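Local coordinates for fucolectin-related protein (Streptococcus pneumoniae, PDB 2WMF) that probably hydrolyses glycosidic bonds in host blood-group antigen carbohydrates, as a family 98 glycoside hydrolase catalytic module, at residues L147-Y152 and I178-E183. Sequence-based numbering, arbitrary orientation.
Sequences LNIENY and IWHDHE
N148 and W179 both swing CG anti to the backbone N (chi1 179° and -167°), which lays the asparagine amide alongside the indole on the same face of the sheet. The two planes are 20° apart, and N148 ND2 rests over the indole face, 3.3 Å from W179 CE2, while N148 CB makes a CH-pi contact with the five-membered ring. A short, flat amide suits this place: it lies nearly flat over one face of the indole and still offers OD1 to N151 ND2. Tryptophan supplies that broad face plus one N-H at its edge. N151 ND2 also reaches D181 OD2 at 2.8 Å, almost straight and in its own amide plane. D181 OD2 receives W179 NE1 as well, on its anti lone pair (2.8 Å), and D181 OD1 takes N151 N through its syn lone pair (2.8 Å). With two acceptor oxygens, the carboxylate ties backbone, amide and indole together just past the last bridged pair, I149 and H180, and three N-H donors fix its rotation. Beyond it, the Y152 ring lies against D181 OD1 and H182 CB at an oblique angle. On the other face, buried and suited to branched apolar chains, L147 CD2 packs against I178 CG2 (3.7 Å) and meets the edge of the H180 imidazole, whose ND1 is bonded to T211 O.

Backbone bonds of the parallel pairing, such as H180 N to N148 O (2.8 Å), with N148 N to I178 O and E150 N to H180 O, join adjacent strands of an eight-stranded beta/alpha barrel. Helix 159-172 makes the beta-alpha-beta crossover between them; strands 115-121 and 207-212 flank the pair, and F186 of helix 184-192 packs on N151 and D181.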
loop_
_atom_site.group_PDB
_atom_site.type_symbol
_atom_site.label_atom_id
_atom_site.label_comp_id
_atom_site.label_asym_id
_atom_site.label_seq_id
_atom_site.Cartn_x
_atom_site.Cartn_y
_atom_site.Cartn_z
ATOM N N LEU A 147 9.282 12.983 6.329
ATOM C CA LEU A 147 8.214 12.099 6.784
ATOM C C LEU A 147 7.934 12.260 8.279
ATOM O O LEU A 147 8.862 12.461 9.088
ATOM C CB LEU A 147 8.578 10.656 6.541
ATOM C CG LEU A 147 8.696 10.226 5.076
ATOM C CD1 LEU A 147 10.114 9.785 4.729
ATOM C CD2 LEU A 147 7.623 9.148 4.770
ATOM N N ASN A 148 6.634 12.182 8.597
ATOM C CA ASN A 148 6.136 12.002 9.939
ATOM C C ASN A 148 5.467 10.627 9.920
ATOM O O ASN A 148 4.574 10.377 9.097
ATOM C CB ASN A 148 5.105 13.078 10.235
ATOM C CG ASN A 148 4.489 12.981 11.623
ATOM O OD1 ASN A 148 4.805 12.078 12.396
ATOM N ND2 ASN A 148 3.614 13.940 11.952
ATOM N N ILE A 149 5.880 9.757 10.823
ATOM C CA ILE A 149 5.411 8.370 10.833
ATOM C C ILE A 149 4.985 7.943 12.223
ATOM O O ILE A 149 5.785 8.033 13.133
ATOM C CB ILE A 149 6.542 7.396 10.330
ATOM C CG1 ILE A 149 7.017 7.755 8.922
ATOM C CG2 ILE A 149 6.029 5.931 10.293
ATOM C CD1 ILE A 149 8.118 6.833 8.359
ATOM N N GLU A 150 3.729 7.492 12.361
ATOM C CA GLU A 150 3.255 6.685 13.510
ATOM C C GLU A 150 3.101 7.455 14.825
ATOM O O GLU A 150 4.055 7.616 15.565
ATOM C CB GLU A 150 4.143 5.474 13.787
ATOM C CG GLU A 150 3.553 4.533 14.824
ATOM C CD GLU A 150 4.512 3.369 15.112
ATOM O OE1 GLU A 150 4.951 2.652 14.162
ATOM O OE2 GLU A 150 4.877 3.212 16.303
ATOM N N ASN A 151 1.858 7.799 15.152
ATOM C CA ASN A 151 1.528 8.532 16.378
ATOM C C ASN A 151 0.215 8.113 17.026
ATOM O O ASN A 151 -0.177 8.690 18.016
ATOM C CB ASN A 151 1.453 10.042 16.080
ATOM C CG ASN A 151 2.726 10.595 15.499
ATOM O OD1 ASN A 151 3.630 10.960 16.233
ATOM N ND2 ASN A 151 2.799 10.653 14.156
ATOM N N TYR A 152 -0.466 7.131 16.439
ATOM C CA TYR A 152 -1.832 6.760 16.901
ATOM C C TYR A 152 -1.847 6.291 18.378
ATOM O O TYR A 152 -2.880 6.395 19.040
ATOM C CB TYR A 152 -2.500 5.729 15.932
ATOM C CG TYR A 152 -1.546 4.626 15.529
ATOM C CD1 TYR A 152 -1.208 3.575 16.406
ATOM C CD2 TYR A 152 -0.927 4.638 14.288
ATOM C CE1 TYR A 152 -0.274 2.603 16.018
ATOM C CE2 TYR A 152 -0.024 3.704 13.927
ATOM C CZ TYR A 152 0.300 2.666 14.786
ATOM O OH TYR A 152 1.270 1.751 14.358
ATOM N N ILE A 178 5.299 14.028 3.954
ATOM C CA ILE A 178 4.577 12.726 3.864
ATOM C C ILE A 178 4.267 12.251 5.282
ATOM O O ILE A 178 5.187 11.991 6.069
ATOM C CB ILE A 178 5.372 11.665 3.085
ATOM C CG1 ILE A 178 5.732 12.200 1.688
ATOM C CG2 ILE A 178 4.566 10.316 2.989
ATOM C CD1 ILE A 178 6.445 11.205 0.808
ATOM N N TRP A 179 2.968 12.127 5.574
ATOM C CA TRP A 179 2.497 11.751 6.921
ATOM C C TRP A 179 1.822 10.365 6.903
ATOM O O TRP A 179 0.749 10.232 6.345
ATOM C CB TRP A 179 1.508 12.808 7.471
ATOM C CG TRP A 179 1.204 12.686 8.943
ATOM C CD1 TRP A 179 1.364 11.577 9.743
ATOM C CD2 TRP A 179 0.669 13.709 9.785
ATOM N NE1 TRP A 179 0.952 11.851 11.015
ATOM C CE2 TRP A 179 0.508 13.147 11.072
ATOM C CE3 TRP A 179 0.293 15.050 9.573
ATOM C CZ2 TRP A 179 0.025 13.898 12.151
ATOM C CZ3 TRP A 179 -0.191 15.786 10.616
ATOM C CH2 TRP A 179 -0.332 15.208 11.901
ATOM N N HIS A 180 2.471 9.354 7.488
ATOM C CA HIS A 180 1.901 8.003 7.604
ATOM C C HIS A 180 1.302 7.846 8.996
ATOM O O HIS A 180 1.989 7.995 10.029
ATOM C CB HIS A 180 2.987 6.922 7.447
ATOM C CG HIS A 180 3.525 6.755 6.057
ATOM N ND1 HIS A 180 2.826 6.124 5.047
ATOM C CD2 HIS A 180 4.739 7.066 5.540
ATOM C CE1 HIS A 180 3.578 6.081 3.955
ATOM N NE2 HIS A 180 4.748 6.632 4.226
ATOM N N ASP A 181 0.012 7.508 9.051
ATOM C CA ASP A 181 -0.667 7.304 10.346
ATOM C C ASP A 181 -1.993 6.599 10.108
ATOM O O ASP A 181 -2.324 6.253 8.965
ATOM C CB ASP A 181 -0.806 8.638 11.128
ATOM C CG ASP A 181 -0.060 8.633 12.430
ATOM O OD1 ASP A 181 -0.022 7.555 13.070
ATOM O OD2 ASP A 181 0.523 9.703 12.787
ATOM N N HIS A 182 -2.711 6.318 11.181
ATOM C CA HIS A 182 -3.801 5.357 11.113
ATOM C C HIS A 182 -4.862 5.638 12.165
ATOM O O HIS A 182 -4.574 6.281 13.186
ATOM C CB HIS A 182 -3.251 3.939 11.287
ATOM C CG HIS A 182 -3.959 2.936 10.460
ATOM N ND1 HIS A 182 -4.801 1.966 10.955
ATOM C CD2 HIS A 182 -3.994 2.813 9.115
ATOM C CE1 HIS A 182 -5.280 1.254 9.951
ATOM N NE2 HIS A 182 -4.820 1.762 8.823
ATOM N N GLU A 183 -6.047 5.086 11.899
ATOM C CA GLU A 183 -7.235 5.055 12.743
ATOM C C GLU A 183 -8.161 6.204 12.489
ATOM O O GLU A 183 -7.720 7.322 12.250
ATOM C CB GLU A 183 -6.864 4.873 14.235
ATOM C CG GLU A 183 -6.028 3.563 14.479
ATOM C CD GLU A 183 -5.746 3.260 15.955
ATOM O OE1 GLU A 183 -6.533 3.686 16.823
ATOM O OE2 GLU A 183 -4.775 2.542 16.222
#